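Local coordinates for protein probable polysaccharide deacetylase PDAA (PDB 1W1A) that deacetylates N-acetylmuramic acid in peptidoglycan, leading to muramic delta-lactam in the spore cortex, and is required for germination, at residues A[66-71]-A[215-220]; A[180-185]-A[209-214]; A[122-127]-A[160-165]. All coordinates share one frame; numbering follows the deposited sequence.

Contact 1 of 3, residues A[66-71]-A[215-220]. With NDG (2-acetamido-2-deoxy-alpha-D-glucopyranose), chain E.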
loop_
_atom_site.group_PDB
_atom_site.type_symbol
_atom_site.label_atom_id
_atom_site.label_comp_id
_atom_site.label_asym_id
_atom_site.label_seq_id
_atom_site.Cartn_x
_atom_site.Cartn_y
_atom_site.Cartn_z
ATOM N N PHE A 66 -2.034 0.885 2.897
ATOM C CA PHE A 66 -2.962 -0.156 3.295
ATOM C C PHE A 66 -3.559 -0.817 2.051
ATOM O O PHE A 66 -3.609 -0.203 0.991
ATOM C CB PHE A 66 -4.099 0.445 4.121
ATOM C CG PHE A 66 -3.644 1.206 5.329
ATOM C CD1 PHE A 66 -3.170 2.516 5.211
ATOM C CD2 PHE A 66 -3.716 0.626 6.597
ATOM C CE1 PHE A 66 -2.784 3.240 6.352
ATOM C CE2 PHE A 66 -3.332 1.337 7.738
ATOM C CZ PHE A 66 -2.868 2.642 7.619
ATOM N N ASP A 67 -3.980 -2.077 2.182
ATOM C CA ASP A 67 -4.652 -2.791 1.093
ATOM C C ASP A 67 -6.042 -3.031 1.671
ATOM O O ASP A 67 -6.171 -3.545 2.782
ATOM C CB ASP A 67 -3.997 -4.144 0.787
ATOM C CG ASP A 67 -2.680 -4.011 0.024
ATOM O OD1 ASP A 67 -2.328 -2.886 -0.397
ATOM O OD2 ASP A 67 -1.996 -5.042 -0.155
ATOM N N ASN A 68 -7.082 -2.658 0.938
ATOM C CA ASN A 68 -8.438 -2.826 1.437
ATOM C C ASN A 68 -9.311 -3.613 0.489
ATOM O O ASN A 68 -9.722 -3.102 -0.551
ATOM C CB ASN A 68 -9.030 -1.446 1.711
ATOM C CG ASN A 68 -8.276 -0.719 2.811
ATOM O OD1 ASN A 68 -8.659 -0.774 3.992
ATOM N ND2 ASN A 68 -7.172 -0.074 2.438
ATOM N N GLY A 69 -9.578 -4.863 0.850
ATOM C CA GLY A 69 -10.394 -5.720 0.008
ATOM C C GLY A 69 -11.832 -5.751 0.476
ATOM O O GLY A 69 -12.743 -5.877 -0.330
ATOM N N TYR A 70 -12.024 -5.652 1.788
ATOM C CA TYR A 70 -13.353 -5.643 2.396
ATOM C C TYR A 70 -13.237 -4.996 3.775
ATOM O O TYR A 70 -12.133 -4.774 4.287
ATOM C CB TYR A 70 -13.915 -7.066 2.530
ATOM C CG TYR A 70 -13.066 -7.979 3.375
ATOM C CD1 TYR A 70 -11.981 -8.655 2.825
ATOM C CD2 TYR A 70 -13.310 -8.116 4.731
ATOM C CE1 TYR A 70 -11.159 -9.442 3.616
ATOM C CE2 TYR A 70 -12.499 -8.893 5.528
ATOM C CZ TYR A 70 -11.424 -9.554 4.967
ATOM O OH TYR A 70 -10.615 -10.323 5.761
ATOM N N GLU A 71 -14.385 -4.703 4.373
ATOM C CA GLU A 71 -14.421 -4.053 5.673
ATOM C C GLU A 71 -14.840 -5.016 6.778
ATOM O O GLU A 71 -15.813 -5.754 6.643
ATOM C CB GLU A 71 -15.383 -2.867 5.613
ATOM C CG GLU A 71 -15.533 -2.071 6.903
ATOM C CD GLU A 71 -14.233 -1.432 7.374
ATOM O OE1 GLU A 71 -13.231 -1.411 6.616
ATOM O OE2 GLU A 71 -14.219 -0.938 8.517
ATOM N N LEU A 215 -0.206 -2.509 5.494
ATOM C CA LEU A 215 -1.036 -2.982 6.592
ATOM C C LEU A 215 -2.444 -3.248 6.105
ATOM O O LEU A 215 -2.837 -2.798 5.029
ATOM C CB LEU A 215 -1.096 -1.925 7.702
ATOM C CG LEU A 215 0.230 -1.383 8.265
ATOM C CD1 LEU A 215 -0.061 -0.107 9.057
ATOM C CD2 LEU A 215 0.924 -2.471 9.152
ATOM N N HIS A 216 -3.195 -3.992 6.903
ATOM C CA HIS A 216 -4.584 -4.276 6.590
ATOM C C HIS A 216 -5.312 -3.695 7.781
ATOM O O HIS A 216 -4.706 -3.503 8.830
ATOM C CB HIS A 216 -4.822 -5.786 6.460
ATOM C CG HIS A 216 -4.021 -6.402 5.363
ATOM N ND1 HIS A 216 -2.742 -6.886 5.559
ATOM C CD2 HIS A 216 -4.263 -6.500 4.033
ATOM C CE1 HIS A 216 -2.231 -7.252 4.395
ATOM N NE2 HIS A 216 -3.133 -7.027 3.453
ATOM N N THR A 217 -6.594 -3.389 7.614
ATOM C CA THR A 217 -7.382 -2.792 8.687
ATOM C C THR A 217 -8.535 -3.720 9.069
ATOM O O THR A 217 -9.611 -3.262 9.491
ATOM C CB THR A 217 -7.976 -1.428 8.225
ATOM O OG1 THR A 217 -8.921 -1.657 7.173
ATOM C CG2 THR A 217 -6.898 -0.515 7.687
ATOM N N VAL A 218 -8.315 -5.023 8.918
ATOM C CA VAL A 218 -9.359 -5.992 9.223
ATOM C C VAL A 218 -9.149 -6.824 10.493
ATOM O O VAL A 218 -10.094 -7.410 10.999
ATOM C CB VAL A 218 -9.569 -6.991 8.032
ATOM C CG1 VAL A 218 -9.931 -6.245 6.780
ATOM C CG2 VAL A 218 -8.305 -7.828 7.792
ATOM N N SER A 219 -7.929 -6.876 11.021
ATOM C CA SER A 219 -7.686 -7.713 12.202
ATOM C C SER A 219 -7.908 -6.987 13.521
ATOM O O SER A 219 -7.701 -5.777 13.625
ATOM C CB SER A 219 -6.263 -8.293 12.148
ATOM O OG SER A 219 -6.199 -9.595 12.706
ATOM N N ARG A 220 -8.330 -7.740 14.530
ATOM C CA ARG A 220 -8.606 -7.206 15.863
ATOM C C ARG A 220 -7.485 -6.307 16.403
ATOM O O ARG A 220 -6.331 -6.721 16.455
ATOM C CB ARG A 220 -8.850 -8.367 16.834
ATOM C CG ARG A 220 -8.929 -7.974 18.301
ATOM C CD ARG A 220 -9.394 -9.140 19.183
ATOM N NE ARG A 220 -8.337 -9.735 20.011
ATOM C CZ ARG A 220 -7.342 -10.469 19.531
ATOM N NH1 ARG A 220 -7.265 -10.696 18.224
ATOM N NH2 ARG A 220 -6.432 -10.977 20.349
HETATM C C1 NDG E . -3.779 -9.648 -1.452
HETATM C C2 NDG E . -3.768 -8.637 -0.304
HETATM C C3 NDG E . -2.395 -7.982 -0.300
HETATM C C4 NDG E . -1.313 -9.068 -0.080
HETATM C C5 NDG E . -1.467 -10.247 -1.074
HETATM C C6 NDG E . -0.632 -11.440 -0.636
HETATM C C7 NDG E . -5.855 -7.647 0.379
HETATM C C8 NDG E . -7.115 -6.930 -0.075
HETATM O O5 NDG E . -2.845 -10.704 -1.157
HETATM O O3 NDG E . -2.333 -6.991 0.714
HETATM O O4 NDG E . -0.018 -8.501 -0.246
HETATM O O6 NDG E . -0.814 -11.710 0.752
HETATM O O7 NDG E . -5.830 -8.195 1.483
HETATM N N2 NDG E . -4.820 -7.650 -0.459
HETATM O O1 NDG E . -3.367 -9.021 -2.623
HETATM O O HOH W 1 -7.347 -4.317 4.971
#

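Contact 2 of 3, residues A[180-185]-A[209-214]. With NDG (2-acetamido-2-deoxy-alpha-D-glucopyranose), chain E.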
loop_
_atom_site.group_PDB
_atom_site.type_symbol
_atom_site.label_atom_id
_atom_site.label_comp_id
_atom_site.label_asym_id
_atom_site.label_seq_id
_atom_site.Cartn_x
_atom_site.Cartn_y
_atom_site.Cartn_z
ATOM N N PHE A 180 5.164 -1.378 -4.353
ATOM C CA PHE A 180 5.205 -2.592 -3.558
ATOM C C PHE A 180 5.360 -2.184 -2.091
ATOM O O PHE A 180 4.794 -1.169 -1.673
ATOM C CB PHE A 180 6.348 -3.490 -4.022
ATOM C CG PHE A 180 6.112 -4.094 -5.382
ATOM C CD1 PHE A 180 5.072 -4.986 -5.581
ATOM C CD2 PHE A 180 6.876 -3.709 -6.474
ATOM C CE1 PHE A 180 4.787 -5.483 -6.856
ATOM C CE2 PHE A 180 6.600 -4.200 -7.747
ATOM C CZ PHE A 180 5.555 -5.084 -7.937
ATOM N N TRP A 181 6.113 -2.944 -1.307
ATOM C CA TRP A 181 6.266 -2.619 0.109
ATOM C C TRP A 181 7.547 -3.200 0.674
ATOM O O TRP A 181 8.171 -4.057 0.061
ATOM C CB TRP A 181 5.066 -3.147 0.901
ATOM C CG TRP A 181 4.884 -4.619 0.800
ATOM C CD1 TRP A 181 5.314 -5.557 1.679
ATOM C CD2 TRP A 181 4.246 -5.332 -0.272
ATOM N NE1 TRP A 181 4.989 -6.820 1.229
ATOM C CE2 TRP A 181 4.333 -6.708 0.033
ATOM C CE3 TRP A 181 3.609 -4.940 -1.460
ATOM C CZ2 TRP A 181 3.807 -7.700 -0.810
ATOM C CZ3 TRP A 181 3.086 -5.924 -2.300
ATOM C CH2 TRP A 181 3.190 -7.292 -1.967
ATOM N N SER A 182 7.939 -2.738 1.854
ATOM C CA SER A 182 9.175 -3.202 2.460
ATOM C C SER A 182 8.926 -3.777 3.845
ATOM O O SER A 182 9.823 -4.362 4.448
ATOM C CB SER A 182 10.196 -2.047 2.535
ATOM O OG SER A 182 9.824 -1.082 3.508
ATOM N N VAL A 183 7.705 -3.593 4.342
ATOM C CA VAL A 183 7.303 -4.109 5.654
ATOM C C VAL A 183 5.882 -4.649 5.559
ATOM O O VAL A 183 4.970 -3.949 5.103
ATOM C CB VAL A 183 7.319 -3.013 6.752
ATOM C CG1 VAL A 183 6.671 -3.552 8.045
ATOM C CG2 VAL A 183 8.739 -2.556 7.017
ATOM N N ALA A 184 5.710 -5.895 5.989
ATOM C CA ALA A 184 4.413 -6.559 5.989
ATOM C C ALA A 184 4.483 -7.722 6.965
ATOM O O ALA A 184 5.563 -8.197 7.296
ATOM C CB ALA A 184 4.074 -7.080 4.594
ATOM N N PHE A 185 3.322 -8.155 7.442
ATOM C CA PHE A 185 3.229 -9.284 8.349
ATOM C C PHE A 185 1.791 -9.808 8.246
ATOM O O PHE A 185 0.963 -9.231 7.514
ATOM C CB PHE A 185 3.598 -8.885 9.788
ATOM C CG PHE A 185 2.911 -7.638 10.274
ATOM C CD1 PHE A 185 3.379 -6.388 9.900
ATOM C CD2 PHE A 185 1.771 -7.722 11.068
ATOM C CE1 PHE A 185 2.711 -5.222 10.311
ATOM C CE2 PHE A 185 1.103 -6.571 11.478
ATOM C CZ PHE A 185 1.575 -5.322 11.099
ATOM N N PRO A 209 14.676 2.986 7.742
ATOM C CA PRO A 209 14.563 4.231 6.979
ATOM C C PRO A 209 14.022 3.953 5.585
ATOM O O PRO A 209 14.398 2.959 4.950
ATOM C CB PRO A 209 15.999 4.750 6.950
ATOM C CG PRO A 209 16.547 4.264 8.261
ATOM C CD PRO A 209 16.027 2.840 8.306
ATOM N N GLY A 210 13.145 4.832 5.117
ATOM C CA GLY A 210 12.544 4.673 3.803
ATOM C C GLY A 210 11.545 3.524 3.708
ATOM O O GLY A 210 11.062 3.205 2.626
ATOM N N ALA A 211 11.219 2.913 4.842
ATOM C CA ALA A 211 10.297 1.779 4.854
ATOM C C ALA A 211 8.900 2.113 4.359
ATOM O O ALA A 211 8.336 3.156 4.695
ATOM C CB ALA A 211 10.206 1.184 6.269
ATOM N N ILE A 212 8.356 1.214 3.550
ATOM C CA ILE A 212 7.009 1.357 3.041
ATOM C C ILE A 212 6.212 0.220 3.654
ATOM O O ILE A 212 6.346 -0.949 3.260
ATOM C CB ILE A 212 6.933 1.244 1.504
ATOM C CG1 ILE A 212 7.733 2.376 0.855
ATOM C CG2 ILE A 212 5.458 1.305 1.047
ATOM C CD1 ILE A 212 7.752 2.295 -0.668
ATOM N N TYR A 213 5.390 0.569 4.633
ATOM C CA TYR A 213 4.556 -0.406 5.315
ATOM C C TYR A 213 3.322 -0.774 4.511
ATOM O O TYR A 213 2.774 0.057 3.774
ATOM C CB TYR A 213 4.097 0.142 6.664
ATOM C CG TYR A 213 5.145 0.116 7.740
ATOM C CD1 TYR A 213 6.483 0.377 7.447
ATOM C CD2 TYR A 213 4.792 -0.123 9.069
ATOM C CE1 TYR A 213 7.435 0.397 8.438
ATOM C CE2 TYR A 213 5.750 -0.100 10.080
ATOM C CZ TYR A 213 7.067 0.156 9.753
ATOM O OH TYR A 213 8.024 0.135 10.739
ATOM N N LEU A 214 2.914 -2.033 4.645
ATOM C CA LEU A 214 1.705 -2.547 4.015
ATOM C C LEU A 214 0.908 -3.139 5.165
ATOM O O LEU A 214 1.295 -4.146 5.746
ATOM C CB LEU A 214 1.998 -3.649 2.987
ATOM C CG LEU A 214 0.782 -4.578 2.807
ATOM C CD1 LEU A 214 -0.371 -3.811 2.234
ATOM C CD2 LEU A 214 1.139 -5.746 1.905
HETATM C C1 NDG E . -3.779 -9.648 -1.452
HETATM C C2 NDG E . -3.768 -8.637 -0.304
HETATM C C3 NDG E . -2.395 -7.982 -0.300
HETATM C C4 NDG E . -1.313 -9.068 -0.080
HETATM C C5 NDG E . -1.467 -10.247 -1.074
HETATM C C6 NDG E . -0.632 -11.440 -0.636
HETATM C C7 NDG E . -5.855 -7.647 0.379
HETATM C C8 NDG E . -7.115 -6.930 -0.075
HETATM O O5 NDG E . -2.845 -10.704 -1.157
HETATM O O3 NDG E . -2.333 -6.991 0.714
HETATM O O4 NDG E . -0.018 -8.501 -0.246
HETATM O O6 NDG E . -0.814 -11.710 0.752
HETATM O O7 NDG E . -5.830 -8.195 1.483
HETATM N N2 NDG E . -4.820 -7.650 -0.459
HETATM O O1 NDG E . -3.367 -9.021 -2.623
HETATM O O HOH W 2 0.734 -6.734 6.640
#

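Contact 3 of 3, residues A[122-127]-A[160-165]. With NDG (2-acetamido-2-deoxy-alpha-D-glucopyranose), chain E.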
loop_
_atom_site.group_PDB
_atom_site.type_symbol
_atom_site.label_atom_id
_atom_site.label_comp_id
_atom_site.label_asym_id
_atom_site.label_seq_id
_atom_site.Cartn_x
_atom_site.Cartn_y
_atom_site.Cartn_z
ATOM N N HIS A 122 -9.841 -7.727 -8.132
ATOM C CA HIS A 122 -8.684 -8.301 -7.458
ATOM C C HIS A 122 -8.197 -9.594 -8.120
ATOM O O HIS A 122 -7.854 -10.569 -7.443
ATOM C CB HIS A 122 -9.005 -8.547 -5.978
ATOM C CG HIS A 122 -7.788 -8.733 -5.125
ATOM N ND1 HIS A 122 -7.310 -9.974 -4.766
ATOM C CD2 HIS A 122 -6.920 -7.831 -4.606
ATOM C CE1 HIS A 122 -6.199 -9.830 -4.063
ATOM N NE2 HIS A 122 -5.940 -8.540 -3.953
ATOM N N PRO A 123 -8.134 -9.613 -9.458
ATOM C CA PRO A 123 -7.681 -10.811 -10.171
ATOM C C PRO A 123 -6.154 -10.901 -10.295
ATOM O O PRO A 123 -5.418 -10.027 -9.825
ATOM C CB PRO A 123 -8.321 -10.634 -11.535
ATOM C CG PRO A 123 -8.092 -9.156 -11.763
ATOM C CD PRO A 123 -8.492 -8.547 -10.413
ATOM N N ASP A 124 -5.693 -11.974 -10.931
ATOM C CA ASP A 124 -4.274 -12.163 -11.189
ATOM C C ASP A 124 -4.079 -11.471 -12.537
ATOM O O ASP A 124 -4.351 -12.046 -13.591
ATOM C CB ASP A 124 -3.940 -13.647 -11.324
ATOM C CG ASP A 124 -2.480 -13.885 -11.664
ATOM O OD1 ASP A 124 -1.934 -13.178 -12.534
ATOM O OD2 ASP A 124 -1.870 -14.789 -11.066
ATOM N N LEU A 125 -3.621 -10.225 -12.496
ATOM C CA LEU A 125 -3.418 -9.441 -13.701
ATOM C C LEU A 125 -2.582 -10.124 -14.775
ATOM O O LEU A 125 -2.767 -9.839 -15.961
ATOM C CB LEU A 125 -2.792 -8.085 -13.349
ATOM C CG LEU A 125 -3.552 -7.141 -12.399
ATOM C CD1 LEU A 125 -2.707 -5.886 -12.172
ATOM C CD2 LEU A 125 -4.931 -6.773 -12.977
ATOM N N THR A 126 -1.668 -11.016 -14.394
ATOM C CA THR A 126 -0.838 -11.673 -15.405
ATOM C C THR A 126 -1.681 -12.594 -16.287
ATOM O O THR A 126 -1.223 -13.059 -17.329
ATOM C CB THR A 126 0.339 -12.494 -14.795
ATOM O OG1 THR A 126 -0.151 -13.730 -14.259
ATOM C CG2 THR A 126 1.035 -11.697 -13.698
ATOM N N THR A 127 -2.914 -12.847 -15.871
ATOM C CA THR A 127 -3.819 -13.682 -16.647
ATOM C C THR A 127 -4.756 -12.799 -17.464
ATOM O O THR A 127 -5.684 -13.299 -18.096
ATOM C CB THR A 127 -4.709 -14.557 -15.745
ATOM O OG1 THR A 127 -5.452 -13.712 -14.861
ATOM C CG2 THR A 127 -3.879 -15.530 -14.936
ATOM N N ARG A 160 -2.935 -9.646 -5.173
ATOM C CA ARG A 160 -2.278 -10.879 -4.742
ATOM C C ARG A 160 -0.769 -10.708 -4.727
ATOM O O ARG A 160 -0.028 -11.657 -4.468
ATOM C CB ARG A 160 -2.682 -12.036 -5.674
ATOM C CG ARG A 160 -4.172 -12.016 -6.038
ATOM C CD ARG A 160 -4.556 -13.068 -7.057
ATOM N NE ARG A 160 -5.959 -12.934 -7.455
ATOM C CZ ARG A 160 -6.674 -13.888 -8.054
ATOM N NH1 ARG A 160 -6.128 -15.068 -8.333
ATOM N NH2 ARG A 160 -7.946 -13.661 -8.369
ATOM N N GLY A 161 -0.322 -9.484 -4.996
ATOM C CA GLY A 161 1.103 -9.196 -5.016
ATOM C C GLY A 161 1.800 -9.839 -6.198
ATOM O O GLY A 161 3.029 -9.871 -6.272
ATOM N N VAL A 162 1.007 -10.343 -7.137
ATOM C CA VAL A 162 1.545 -11.006 -8.321
ATOM C C VAL A 162 1.661 -10.050 -9.505
ATOM O O VAL A 162 0.781 -9.226 -9.733
ATOM C CB VAL A 162 0.653 -12.203 -8.731
ATOM C CG1 VAL A 162 1.196 -12.859 -9.986
ATOM C CG2 VAL A 162 0.571 -13.198 -7.589
ATOM N N PHE A 163 2.748 -10.174 -10.259
ATOM C CA PHE A 163 2.975 -9.326 -11.421
ATOM C C PHE A 163 3.951 -9.977 -12.408
ATOM O O PHE A 163 4.377 -11.122 -12.237
ATOM C CB PHE A 163 3.519 -7.954 -10.980
ATOM C CG PHE A 163 4.837 -8.022 -10.255
ATOM C CD1 PHE A 163 4.899 -8.443 -8.929
ATOM C CD2 PHE A 163 6.023 -7.719 -10.912
ATOM C CE1 PHE A 163 6.127 -8.564 -8.267
ATOM C CE2 PHE A 163 7.250 -7.838 -10.257
ATOM C CZ PHE A 163 7.297 -8.264 -8.931
ATOM N N SER A 164 4.297 -9.237 -13.453
ATOM C CA SER A 164 5.234 -9.724 -14.459
ATOM C C SER A 164 5.771 -8.512 -15.203
ATOM O O SER A 164 5.317 -7.392 -14.981
ATOM C CB SER A 164 4.530 -10.659 -15.444
ATOM O OG SER A 164 3.522 -9.962 -16.159
ATOM N N GLU A 165 6.737 -8.726 -16.084
ATOM C CA GLU A 165 7.282 -7.614 -16.845
ATOM C C GLU A 165 6.155 -7.059 -17.732
ATOM O O GLU A 165 5.971 -5.844 -17.843
ATOM C CB GLU A 165 8.477 -8.088 -17.677
ATOM C CG GLU A 165 9.242 -6.970 -18.350
ATOM C CD GLU A 165 10.665 -7.360 -18.723
ATOM O OE1 GLU A 165 11.357 -6.527 -19.344
ATOM O OE2 GLU A 165 11.097 -8.488 -18.392
HETATM C C1 NDG E . -3.779 -9.648 -1.452
HETATM C C2 NDG E . -3.768 -8.637 -0.304
HETATM C C3 NDG E . -2.395 -7.982 -0.300
HETATM C C4 NDG E . -1.313 -9.068 -0.080
HETATM C C5 NDG E . -1.467 -10.247 -1.074
HETATM C C6 NDG E . -0.632 -11.440 -0.636
HETATM C C7 NDG E . -5.855 -7.647 0.379
HETATM C C8 NDG E . -7.115 -6.930 -0.075
HETATM O O5 NDG E . -2.845 -10.704 -1.157
HETATM O O3 NDG E . -2.333 -6.991 0.714
HETATM O O4 NDG E . -0.018 -8.501 -0.246
HETATM O O6 NDG E . -0.814 -11.710 0.752
HETATM O O7 NDG E . -5.830 -8.195 1.483
HETATM N N2 NDG E . -4.820 -7.650 -0.459
HETATM O O1 NDG E . -3.367 -9.021 -2.623
HETATM O O HOH W 3 -2.127 -9.355 -10.090
#

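Contact 1 of 3, residues A[66-71]-A[215-220]
Phe66 and Leu215 pair as parallel strand neighbours, and Asp67 N donates to Leu215 O at 3.2 Å. These are the C-terminal ends of the parallel strands in a NodB-type polysaccharide deacetylase, where the loops after the strands carry the active site. Strand 61-68 delivers Asp67, the probable proton acceptor. The loop after strand 211-215 delivers His216, the probable proton donor.

Phe66 and Leu215 lie on one face of the sheet. Leu215 CD1 packs against Phe66 CE2 at 3.8 Å. Thr217 CG2 reaches Phe66 CD2 at 3.6 Å, and the two side chains cross at about a right angle. Helices 75-84 and 222-235 cover this face.

His216 turns the edge of its ring to the sugar, and NE2 is hydrogen-bonded to NDG O3 at 2.9 Å, although the place of O3 is less sure. At the other ring nitrogen, ND1 is bonded to Asp187, which is thought to raise the pKa of the histidine. Asp67 OD1 forms a salt bridge with Arg157.

Farther out, Val218 CG1 sits over one face of the Tyr70 ring, 3.9 Å from CE2. With CG1 beside the backbone N (chi1 -58°), that methyl is the branch that faces the ring. One water closes the gap between the diverging backbones: it donates to Asp67 O at 2.6 Å and accepts from Thr217 N at 2.9 Å.

Contact 2 of 3, residues A[180-185]-A[209-214]
The Trp181 and Tyr213 rings each take an aliphatic branch over one face. Leu214 CD2 makes a CH-pi contact with the indole, 3.8 Å from the centroid of the five-membered ring. Val183 CG1 does the same on Tyr213, 3° off the ring normal. Ala211 CB lies in plane at the edge of the Tyr213 ring, and Trp181 CZ3 lies in plane at the edge of the Phe180 ring.

Leu214 CG lies roughly anti to the backbone N (chi1 155°), which lays the side chain alongside Trp181, both pointing the same way. Val183 CG1 stands over the ring centre, while CG2, beside the backbone N, touches Tyr213 CE1 at 3.5 Å.

Hydrogen bonds join the two segments. Ile212 O accepts twice: from Ser182 N at 2.8 Å, in the carbonyl plane and nearly straight, and from Val183 N, which sits above that plane. Ser182 OG accepts from Ile212 N at 2.7 Å and is also hydrogen-bonded to His208 NE2. Leu214 N donates to Val183 O at 2.8 Å.

Leu214 and Trp181 also border the sugar, with Leu214 CD2 3.7 Å from NDG O4. The loop 180-185 runs beside strand 211-215 with a single beta bridge, Val183 to Tyr213. Strand 61-68 neighbours strand 211-215 in the parallel sheet, while helix 196-205 packs on Phe185 and accepts a bond from Tyr213 OH through Met203 O.

Contact 3 of 3, residues A[122-127]-A[160-165]
Arg160 reaches across to His122 and grips its carbonyl oxygen. NE donates to His122 O at 3.0 Å and NH2 at 3.2 Å, so the guanidinium meets a single oxygen side-on with two nitrogens. His122 O lies almost in the guanidinium plane, 5° out of it, and this double grip limits rotation of the group. The chain from CG to NE is extended, which carries the guanidinium out to the backbone of 122-124. There one guanidinium face lies against the peptide between Pro123 and Asp124, with Asp124 N 3.5 Å above the plane.

Nearer its root, Arg160 CG packs against His122 CE1 at 3.6 Å. The ring and guanidinium planes are 27° apart. With CG anti to the backbone N (chi1 -162°), the His122 ring swings its NE2 edge to the sugar. NE2 is hydrogen-bonded to NDG O1 at 2.9 Å. Arg160 N donates to the same O1 at 2.7 Å, so both segments hold one ligand oxygen.

Thr126 carries the far end of the contact. Its CG2 points into segment 160-165, 3.9 Å from Val162 CG1 and 3.6 Å from Phe163 C. Its hydroxyl turns back within its own segment and donates to Asp124 OD1, meeting that oxygen on the syn side. The carboxylate is thereby held where Asp124 OD2 can pack on Val162 CG1. Between the two ends a water bridges Leu125 N and Val162 O.

His122 and His118, whose rings meet edge-to-face, are assigned to binding a divalent metal cation; in this model both are hydrogen-bonded to the sugar. Asp67, the probable proton acceptor, lies close by. The histidine pair is typical of the metal site of NodB-type deacetylases, whose third ligand in relatives is an aspartate at the position of Asn68.

The three contacts surround one bound NDG, and all six segments fall in the NodB homology range. Contact 1 spans the longest stretch of chain and encloses the other two; contact 3 closes before contact 2 opens. Contacts 1 and 2 share neighbouring strands 61-68 and 211-215, with centres 15 Å apart, and touch where Leu214 meets Asp67 and Leu215 meets Phe185. Contact 3 lies across the pocket, its centre about 20 Å from that of contact 1 with no touch between them. It meets contact 2 through Phe163 and Phe180. Residues distant in sequence thus bring the probable catalytic pair and the metal-site residue His122 around one sugar.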